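Two-component system sensor histidine kinase (Bacteroides thetaiotaomicron, PDB 3OTT) probably senses saccharides through this extracellular part of a membrane-bound regulator that transfers phosphoryl groups from ATP to histidine and controls transcription. Local coordinates at residues G344-T349 and A358-M363; T367-H372 and T401-H406. One frame throughout, in Å; residues are numbered along the deposited sequence.

In the fold
Both contacts lie in the beta-propeller part of the extracellular domain, their centres about 10 Å apart, and they follow one another along the chain. Contact 1 pairs the two last strands, 344-348 and 359-361, of a four-stranded antiparallel blade. The chain then runs through the 367-372 loop into strands 375-380, 386-390 and 393-398 of the next blade, and contact 2 sets that loop beside its fourth strand, 403-410. Y361 joins the two: its hydroxyl reaches the backbone O of R402 and its ring packs on Y368, while R362 N bonds to Y368 O. Contact 1 therefore closes one blade, and contact 2 ties the linker between the blades to the outer strand of the second.

Contact 1. Residues G344-T349 and A358-M363; sequences GLIRFT and AIWYRM
L345 and Y361 exchange a pair of backbone hydrogen bonds, L345 N to Y361 O at 2.9 Å and Y361 N to L345 O at 2.8 Å, and R347 and I359 repeat the pattern. They zip strand 359-361 antiparallel onto strand 344-348 as the outer hairpin of a propeller blade. G344 suits the start: a side chain there would run into Y361 O.

In the non-hydrogen-bonded pair, I346 meets W360 by a CH-pi contact. I346 CG1 stands 3.5 Å from the centroid of the five-membered ring, only 3° off its normal, and CD1 continues over the six-membered ring. The indole can receive it because W360 CG lies anti to its backbone N (chi1 -167°). R362 lays its guanidinium flat over the opposite indole face while reaching D322 for a salt bridge; N343 O takes the indole N-H.

On the sheet face away from I346 and W360, R347 and I359 lie side by side. I359 CD1 sits over the guanidinium toward its rim, 3.8 Å from R347 NH2, an apolar methyl suiting the arginine's flat end.

Backbone bonds thus set the register, and the tryptophan, sandwiched between an aliphatic branch and a cation, is probably restrained from turning.

Contact 2. Residues T367-H372 and T401-H406; sequences TYPLSH and TRQFIH
Q403 reaches T367 with its side-chain amide, NE2 giving a hydrogen bond to the backbone O of T367 at 3.0 Å. The bond is moderately bent (149° at the hydrogen); the donor lies in the carbonyl plane, although T367 O is tilted somewhat out of the glutamine's own amide plane. A bend at chi2 (-62°) folds the chain back so that the amide lies nearly parallel to the Y368 ring, with NE2 3.6 Å from Y368 CD1. A second, weak bond runs from R402 NH1 to Y368 OH at 2.8 Å, the guanidinium turned 70° from the phenol ring.

A water bridges the loop and the strand. It donates to P369 O and, at 2.7 Å, to Q403 OE1, and accepts from F404 N, so both ends of the glutamine amide are used. Were Q403 replaced by an alanine, T367 O would probably lose its amide donor and the water one of its partners, leaving the loop less firmly tied to the strand.

A G1 beta bulge, with R402 and Q403 set against the single residue D398, starts strand 403-410, the last of its propeller blade. The loop 367-372 leads into the first strand of that blade, so these bonds tie the blade's entrance to its outer edge.

Apolar contact lies further along. L370 CD2 meets the F404 ring obliquely, 3.8 Å from CD2 of F404, and F404 also packs edge-to-face on Y361 of the preceding blade; a bulky hydrocarbon pair suits this more sheltered side. One residue on, S371 CB approaches H406 CD2 at 3.4 Å. A small serine fits beside the imidazole, its hydroxyl bonded to G392 O and N395 ND2.

Contact 1. Residues G344-T349 and A358-M363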
ATOM      1  N   GLY B 344     -15.016   8.360  -1.184  1.00 15.66           N
ATOM      2  CA  GLY B 344     -15.701   7.260  -1.883  1.00 15.89           C
ATOM      3  C   GLY B 344     -16.301   6.170  -0.987  1.00 16.66           C
ATOM      4  O   GLY B 344     -16.384   6.306   0.250  1.00 17.46           O
ATOM      5  N   LEU B 345     -16.709   5.065  -1.594  1.00 16.28           N
ATOM      6  CA  LEU B 345     -17.554   4.101  -0.905  1.00 15.40           C
ATOM      7  C   LEU B 345     -17.048   2.679  -1.129  1.00 14.78           C
ATOM      8  O   LEU B 345     -16.898   2.231  -2.265  1.00 14.47           O
ATOM      9  CB  LEU B 345     -19.005   4.239  -1.422  1.00 14.66           C
ATOM     10  CG  LEU B 345     -20.115   3.294  -0.947  1.00 16.87           C
ATOM     11  CD1 LEU B 345     -20.498   3.458   0.518  1.00 13.38           C
ATOM     12  CD2 LEU B 345     -21.404   3.413  -1.840  1.00 16.48           C
ATOM     13  N   ILE B 346     -16.873   1.951  -0.042  1.00 14.00           N
ATOM     14  CA  ILE B 346     -16.288   0.641  -0.106  1.00 15.63           C
ATOM     15  C   ILE B 346     -17.337  -0.422   0.243  1.00 17.28           C
ATOM     16  O   ILE B 346     -17.955  -0.334   1.327  1.00 15.08           O
ATOM     17  CB  ILE B 346     -15.084   0.535   0.819  1.00 16.00           C
ATOM     18  CG1 ILE B 346     -14.100   1.689   0.566  1.00 16.12           C
ATOM     19  CG2 ILE B 346     -14.373  -0.840   0.670  1.00 17.97           C
ATOM     20  CD1 ILE B 346     -13.042   1.812   1.662  1.00 16.91           C
ATOM     21  N   ARG B 347     -17.523  -1.378  -0.690  1.00 17.05           N
ATOM     22  CA  ARG B 347     -18.311  -2.580  -0.470  1.00 19.15           C
ATOM     23  C   ARG B 347     -17.432  -3.795  -0.169  1.00 20.12           C
ATOM     24  O   ARG B 347     -16.481  -4.077  -0.907  1.00 19.76           O
ATOM     25  CB  ARG B 347     -19.071  -2.971  -1.733  1.00 19.94           C
ATOM     26  CG  ARG B 347     -20.274  -3.822  -1.499  1.00 18.68           C
ATOM     27  CD  ARG B 347     -20.759  -4.329  -2.827  1.00 20.67           C
ATOM     28  NE  ARG B 347     -20.043  -5.545  -3.183  1.00 20.96           N
ATOM     29  CZ  ARG B 347     -20.408  -6.380  -4.152  1.00 21.64           C
ATOM     30  NH1 ARG B 347     -21.486  -6.124  -4.877  1.00 17.90           N
ATOM     31  NH2 ARG B 347     -19.708  -7.493  -4.363  1.00 18.83           N
ATOM     32  N   PHE B 348     -17.793  -4.549   0.865  1.00 19.71           N
ATOM     33  CA  PHE B 348     -16.974  -5.685   1.258  1.00 21.23           C
ATOM     34  C   PHE B 348     -17.818  -6.626   2.115  1.00 22.31           C
ATOM     35  O   PHE B 348     -18.874  -6.220   2.600  1.00 23.32           O
ATOM     36  CB  PHE B 348     -15.669  -5.196   1.964  1.00 20.34           C
ATOM     37  CG  PHE B 348     -15.890  -4.497   3.271  1.00 20.00           C
ATOM     38  CD1 PHE B 348     -16.320  -3.160   3.310  1.00 18.05           C
ATOM     39  CD2 PHE B 348     -15.644  -5.164   4.481  1.00 18.67           C
ATOM     40  CE1 PHE B 348     -16.522  -2.488   4.573  1.00 18.71           C
ATOM     41  CE2 PHE B 348     -15.844  -4.514   5.724  1.00 17.86           C
ATOM     42  CZ  PHE B 348     -16.317  -3.162   5.769  1.00 15.41           C
ATOM     43  N   THR B 349     -17.408  -7.867   2.284  1.00 24.15           N
ATOM     44  CA  THR B 349     -18.238  -8.838   2.986  1.00 26.66           C
ATOM     45  C   THR B 349     -17.730  -9.305   4.360  1.00 28.89           C
ATOM     46  O   THR B 349     -18.501  -9.817   5.184  1.00 29.55           O
ATOM     47  CB  THR B 349     -18.453 -10.101   2.152  1.00 27.89           C
ATOM     48  OG1 THR B 349     -17.174 -10.705   1.912  1.00 28.29           O
ATOM     49  CG2 THR B 349     -19.145  -9.758   0.809  1.00 26.88           C
ATOM     50  N   ALA B 358     -13.071  -6.522  -1.642  1.00 30.48           N
ATOM     51  CA  ALA B 358     -13.563  -5.154  -1.487  1.00 26.84           C
ATOM     52  C   ALA B 358     -13.728  -4.545  -2.859  1.00 25.17           C
ATOM     53  O   ALA B 358     -12.928  -4.778  -3.761  1.00 24.32           O
ATOM     54  CB  ALA B 358     -12.584  -4.355  -0.677  1.00 25.77           C
ATOM     55  N   ILE B 359     -14.775  -3.767  -3.025  1.00 23.06           N
ATOM     56  CA  ILE B 359     -14.865  -2.915  -4.201  1.00 22.21           C
ATOM     57  C   ILE B 359     -14.969  -1.457  -3.737  1.00 21.02           C
ATOM     58  O   ILE B 359     -15.777  -1.127  -2.862  1.00 20.43           O
ATOM     59  CB  ILE B 359     -16.078  -3.291  -5.046  1.00 22.02           C
ATOM     60  CG1 ILE B 359     -15.937  -4.733  -5.518  1.00 23.55           C
ATOM     61  CG2 ILE B 359     -16.237  -2.368  -6.246  1.00 20.60           C
ATOM     62  CD1 ILE B 359     -17.242  -5.249  -6.098  1.00 23.81           C
ATOM     63  N   TRP B 360     -14.179  -0.580  -4.347  1.00 20.00           N
ATOM     64  CA  TRP B 360     -14.076   0.762  -3.860  1.00 18.78           C
ATOM     65  C   TRP B 360     -14.515   1.688  -4.982  1.00 18.74           C
ATOM     66  O   TRP B 360     -13.777   1.819  -5.987  1.00 17.80           O
ATOM     67  CB  TRP B 360     -12.638   1.078  -3.454  1.00 19.35           C
ATOM     68  CG  TRP B 360     -12.500   2.360  -2.649  1.00 17.04           C
ATOM     69  CD1 TRP B 360     -13.349   3.437  -2.639  1.00 12.67           C
ATOM     70  CD2 TRP B 360     -11.443   2.662  -1.732  1.00 15.86           C
ATOM     71  NE1 TRP B 360     -12.886   4.387  -1.760  1.00 13.45           N
ATOM     72  CE2 TRP B 360     -11.722   3.926  -1.180  1.00 13.21           C
ATOM     73  CE3 TRP B 360     -10.280   1.960  -1.311  1.00 19.80           C
ATOM     74  CZ2 TRP B 360     -10.885   4.527  -0.243  1.00 16.21           C
ATOM     75  CZ3 TRP B 360      -9.440   2.551  -0.381  1.00 17.05           C
ATOM     76  CH2 TRP B 360      -9.746   3.826   0.153  1.00 19.67           C
ATOM     77  N   TYR B 361     -15.709   2.287  -4.798  1.00 16.71           N
ATOM     78  CA  TYR B 361     -16.347   3.173  -5.781  1.00 17.45           C
ATOM     79  C   TYR B 361     -15.878   4.601  -5.550  1.00 18.24           C
ATOM     80  O   TYR B 361     -15.965   5.132  -4.402  1.00 15.59           O
ATOM     81  CB  TYR B 361     -17.865   3.137  -5.665  1.00 16.28           C
ATOM     82  CG  TYR B 361     -18.434   1.824  -6.071  1.00 18.06           C
ATOM     83  CD1 TYR B 361     -18.558   0.761  -5.131  1.00 17.55           C
ATOM     84  CD2 TYR B 361     -18.826   1.589  -7.396  1.00 17.14           C
ATOM     85  CE1 TYR B 361     -19.048  -0.512  -5.520  1.00 16.38           C
ATOM     86  CE2 TYR B 361     -19.345   0.302  -7.795  1.00 15.88           C
ATOM     87  CZ  TYR B 361     -19.428  -0.732  -6.827  1.00 16.31           C
ATOM     88  OH  TYR B 361     -19.891  -1.972  -7.157  1.00 20.32           O
ATOM     89  N   ARG B 362     -15.297   5.197  -6.591  1.00 19.54           N
ATOM     90  CA  ARG B 362     -14.967   6.619  -6.481  1.00 22.13           C
ATOM     91  C   ARG B 362     -14.905   7.322  -7.768  1.00 22.67           C
ATOM     92  O   ARG B 362     -14.879   6.673  -8.832  1.00 22.91           O
ATOM     93  CB  ARG B 362     -13.705   6.899  -5.704  1.00 21.42           C
ATOM     94  CG  ARG B 362     -12.542   6.392  -6.283  1.00 28.76           C
ATOM     95  CD  ARG B 362     -12.109   5.263  -5.396  1.00 37.54           C
ATOM     96  NE  ARG B 362     -10.934   5.537  -4.574  1.00 41.94           N
ATOM     97  CZ  ARG B 362      -9.847   4.768  -4.644  1.00 47.17           C
ATOM     98  NH1 ARG B 362      -9.838   3.739  -5.496  1.00 49.70           N
ATOM     99  NH2 ARG B 362      -8.789   5.002  -3.881  1.00 46.60           N
ATOM    100  N   MET B 363     -14.905   8.641  -7.661  1.00 21.92           N
ATOM    101  CA  MET B 363     -14.811   9.460  -8.811  1.00 24.52           C
ATOM    102  C   MET B 363     -13.432   9.270  -9.399  1.00 26.14           C
ATOM    103  O   MET B 363     -12.426   9.388  -8.710  1.00 27.67           O
ATOM    104  CB  MET B 363     -15.117  10.934  -8.456  1.00 24.65           C
ATOM    105  CG  MET B 363     -14.554  11.963  -9.422  1.00 29.36           C
ATOM    106  SD  MET B 363     -15.529  12.187 -10.915  1.00 37.93           S
ATOM    107  CE  MET B 363     -14.982  10.906 -12.039  1.00 42.71           C
TER

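Contact 2. Residues T367-H372 and T401-H406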
ATOM      1  N   THR B 367     -13.158   1.584 -13.327  1.00 33.40           N
ATOM      2  CA  THR B 367     -14.014   0.414 -13.387  1.00 32.30           C
ATOM      3  C   THR B 367     -15.252   0.599 -12.570  1.00 28.95           C
ATOM      4  O   THR B 367     -16.288   0.090 -12.948  1.00 27.74           O
ATOM      5  CB  THR B 367     -13.303  -0.822 -12.819  1.00 32.89           C
ATOM      6  OG1 THR B 367     -11.983  -0.824 -13.320  1.00 35.13           O
ATOM      7  CG2 THR B 367     -14.006  -2.112 -13.249  1.00 34.10           C
ATOM      8  N   TYR B 368     -15.103   1.297 -11.440  1.00 25.99           N
ATOM      9  CA  TYR B 368     -16.161   1.511 -10.467  1.00 24.39           C
ATOM     10  C   TYR B 368     -16.356   2.999 -10.139  1.00 24.29           C
ATOM     11  O   TYR B 368     -16.063   3.448  -9.019  1.00 23.49           O
ATOM     12  CB  TYR B 368     -15.923   0.683  -9.202  1.00 24.39           C
ATOM     13  CG  TYR B 368     -15.787  -0.809  -9.449  1.00 25.49           C
ATOM     14  CD1 TYR B 368     -16.881  -1.562  -9.854  1.00 27.39           C
ATOM     15  CD2 TYR B 368     -14.553  -1.458  -9.317  1.00 26.78           C
ATOM     16  CE1 TYR B 368     -16.761  -2.945 -10.126  1.00 27.61           C
ATOM     17  CE2 TYR B 368     -14.433  -2.842  -9.587  1.00 30.03           C
ATOM     18  CZ  TYR B 368     -15.554  -3.565  -9.969  1.00 29.21           C
ATOM     19  OH  TYR B 368     -15.475  -4.918 -10.235  1.00 35.80           O
ATOM     20  N   PRO B 369     -16.877   3.774 -11.108  1.00 24.15           N
ATOM     21  CA  PRO B 369     -16.967   5.214 -10.858  1.00 23.31           C
ATOM     22  C   PRO B 369     -18.119   5.618  -9.956  1.00 22.73           C
ATOM     23  O   PRO B 369     -19.061   4.866  -9.783  1.00 23.56           O
ATOM     24  CB  PRO B 369     -17.100   5.818 -12.281  1.00 23.58           C
ATOM     25  CG  PRO B 369     -17.731   4.693 -13.125  1.00 23.37           C
ATOM     26  CD  PRO B 369     -17.471   3.379 -12.410  1.00 24.38           C
ATOM     27  N   LEU B 370     -17.991   6.781  -9.325  1.00 22.30           N
ATOM     28  CA  LEU B 370     -19.079   7.440  -8.637  1.00 22.31           C
ATOM     29  C   LEU B 370     -19.196   8.866  -9.129  1.00 22.54           C
ATOM     30  O   LEU B 370     -18.187   9.470  -9.481  1.00 24.24           O
ATOM     31  CB  LEU B 370     -18.822   7.502  -7.157  1.00 21.19           C
ATOM     32  CG  LEU B 370     -19.497   6.485  -6.260  1.00 21.90           C
ATOM     33  CD1 LEU B 370     -19.396   6.949  -4.789  1.00 18.00           C
ATOM     34  CD2 LEU B 370     -20.899   6.281  -6.678  1.00 18.79           C
ATOM     35  N   SER B 371     -20.407   9.400  -9.147  1.00 21.81           N
ATOM     36  CA  SER B 371     -20.635  10.787  -9.539  1.00 23.28           C
ATOM     37  C   SER B 371     -19.812  11.775  -8.678  1.00 22.47           C
ATOM     38  O   SER B 371     -19.481  12.832  -9.185  1.00 24.49           O
ATOM     39  CB  SER B 371     -22.139  11.181  -9.493  1.00 21.82           C
ATOM     40  OG  SER B 371     -22.697  10.821  -8.207  1.00 23.26           O
ATOM     41  N   HIS B 372     -19.478  11.409  -7.424  1.00 20.90           N
ATOM     42  CA  HIS B 372     -18.787  12.278  -6.426  1.00 18.50           C
ATOM     43  C   HIS B 372     -18.263  11.399  -5.307  1.00 18.61           C
ATOM     44  O   HIS B 372     -18.915  10.420  -4.924  1.00 16.84           O
ATOM     45  CB  HIS B 372     -19.736  13.308  -5.783  1.00 17.35           C
ATOM     46  CG  HIS B 372     -19.066  14.558  -5.297  1.00 17.25           C
ATOM     47  ND1 HIS B 372     -18.320  14.620  -4.135  1.00 17.14           N
ATOM     48  CD2 HIS B 372     -19.032  15.803  -5.817  1.00 20.13           C
ATOM     49  CE1 HIS B 372     -17.839  15.841  -3.974  1.00 15.72           C
ATOM     50  NE2 HIS B 372     -18.254  16.582  -4.977  1.00 18.88           N
ATOM     51  N   THR B 401     -25.035  -5.565 -12.053  1.00 29.00           N
ATOM     52  CA  THR B 401     -23.907  -4.996 -12.827  1.00 28.03           C
ATOM     53  C   THR B 401     -22.792  -4.442 -11.914  1.00 27.66           C
ATOM     54  O   THR B 401     -21.671  -4.118 -12.377  1.00 28.15           O
ATOM     55  CB  THR B 401     -24.370  -3.855 -13.753  1.00 28.00           C
ATOM     56  OG1 THR B 401     -24.778  -2.722 -12.969  1.00 24.94           O
ATOM     57  CG2 THR B 401     -25.525  -4.313 -14.698  1.00 28.52           C
ATOM     58  N   ARG B 402     -23.117  -4.276 -10.644  1.00 25.52           N
ATOM     59  CA  ARG B 402     -22.137  -3.814  -9.672  1.00 25.66           C
ATOM     60  C   ARG B 402     -21.784  -2.355  -9.947  1.00 24.54           C
ATOM     61  O   ARG B 402     -20.680  -1.938  -9.735  1.00 24.63           O
ATOM     62  CB  ARG B 402     -20.927  -4.762  -9.625  1.00 25.58           C
ATOM     63  CG  ARG B 402     -21.257  -6.144  -8.945  1.00 30.55           C
ATOM     64  CD  ARG B 402     -20.120  -7.214  -8.976  1.00 39.23           C
ATOM     65  NE  ARG B 402     -19.607  -7.438 -10.339  1.00 46.87           N
ATOM     66  CZ  ARG B 402     -18.331  -7.302 -10.729  1.00 50.19           C
ATOM     67  NH1 ARG B 402     -17.370  -6.991  -9.859  1.00 51.44           N
ATOM     68  NH2 ARG B 402     -17.998  -7.512 -12.002  1.00 51.35           N
ATOM     69  N   GLN B 403     -22.760  -1.614 -10.463  1.00 23.95           N
ATOM     70  CA  GLN B 403     -22.590  -0.223 -10.837  1.00 23.61           C
ATOM     71  C   GLN B 403     -23.726   0.607 -10.219  1.00 22.76           C
ATOM     72  O   GLN B 403     -24.870   0.092 -10.029  1.00 23.17           O
ATOM     73  CB  GLN B 403     -22.534  -0.025 -12.371  1.00 23.72           C
ATOM     74  CG  GLN B 403     -21.359  -0.709 -13.119  1.00 25.37           C
ATOM     75  CD  GLN B 403     -19.967  -0.201 -12.697  1.00 28.55           C
ATOM     76  OE1 GLN B 403     -19.787   0.962 -12.316  1.00 31.59           O
ATOM     77  NE2 GLN B 403     -18.996  -1.066 -12.749  1.00 24.34           N
ATOM     78  N   PHE B 404     -23.404   1.856  -9.868  1.00 20.23           N
ATOM     79  CA  PHE B 404     -24.441   2.865  -9.511  1.00 20.10           C
ATOM     80  C   PHE B 404     -25.104   3.511 -10.708  1.00 20.62           C
ATOM     81  O   PHE B 404     -24.487   3.666 -11.756  1.00 22.50           O
ATOM     82  CB  PHE B 404     -23.882   3.945  -8.559  1.00 18.07           C
ATOM     83  CG  PHE B 404     -23.642   3.399  -7.188  1.00 16.99           C
ATOM     84  CD1 PHE B 404     -24.701   3.324  -6.255  1.00 16.06           C
ATOM     85  CD2 PHE B 404     -22.441   2.830  -6.876  1.00 11.31           C
ATOM     86  CE1 PHE B 404     -24.498   2.756  -5.040  1.00 13.64           C
ATOM     87  CE2 PHE B 404     -22.236   2.244  -5.648  1.00 11.10           C
ATOM     88  CZ  PHE B 404     -23.247   2.201  -4.737  1.00 12.25           C
ATOM     89  N   ILE B 405     -26.381   3.850 -10.540  1.00 20.01           N
ATOM     90  CA  ILE B 405     -27.165   4.579 -11.538  1.00 19.99           C
ATOM     91  C   ILE B 405     -27.416   5.945 -10.915  1.00 18.67           C
ATOM     92  O   ILE B 405     -27.939   6.030  -9.801  1.00 17.95           O
ATOM     93  CB  ILE B 405     -28.548   3.910 -11.812  1.00 20.51           C
ATOM     94  CG1 ILE B 405     -28.397   2.661 -12.654  1.00 25.67           C
ATOM     95  CG2 ILE B 405     -29.515   4.879 -12.543  1.00 19.14           C
ATOM     96  CD1 ILE B 405     -28.321   1.430 -11.881  1.00 31.03           C
ATOM     97  N   HIS B 406     -27.066   6.995 -11.652  1.00 18.71           N
ATOM     98  CA  HIS B 406     -27.109   8.348 -11.186  1.00 18.53           C
ATOM     99  C   HIS B 406     -28.412   8.976 -11.670  1.00 18.83           C
ATOM    100  O   HIS B 406     -28.891   8.636 -12.774  1.00 17.91           O
ATOM    101  CB  HIS B 406     -25.918   9.082 -11.799  1.00 20.01           C
ATOM    102  CG  HIS B 406     -25.860  10.543 -11.455  1.00 20.71           C
ATOM    103  ND1 HIS B 406     -26.300  11.523 -12.313  1.00 23.39           N
ATOM    104  CD2 HIS B 406     -25.415  11.186 -10.349  1.00 18.30           C
ATOM    105  CE1 HIS B 406     -26.119  12.716 -11.758  1.00 21.37           C
ATOM    106  NE2 HIS B 406     -25.573  12.538 -10.572  1.00 20.36           N
TER
HETATM  107  O   HOH W   1     -20.812   2.663 -10.556  1.00  6.29           O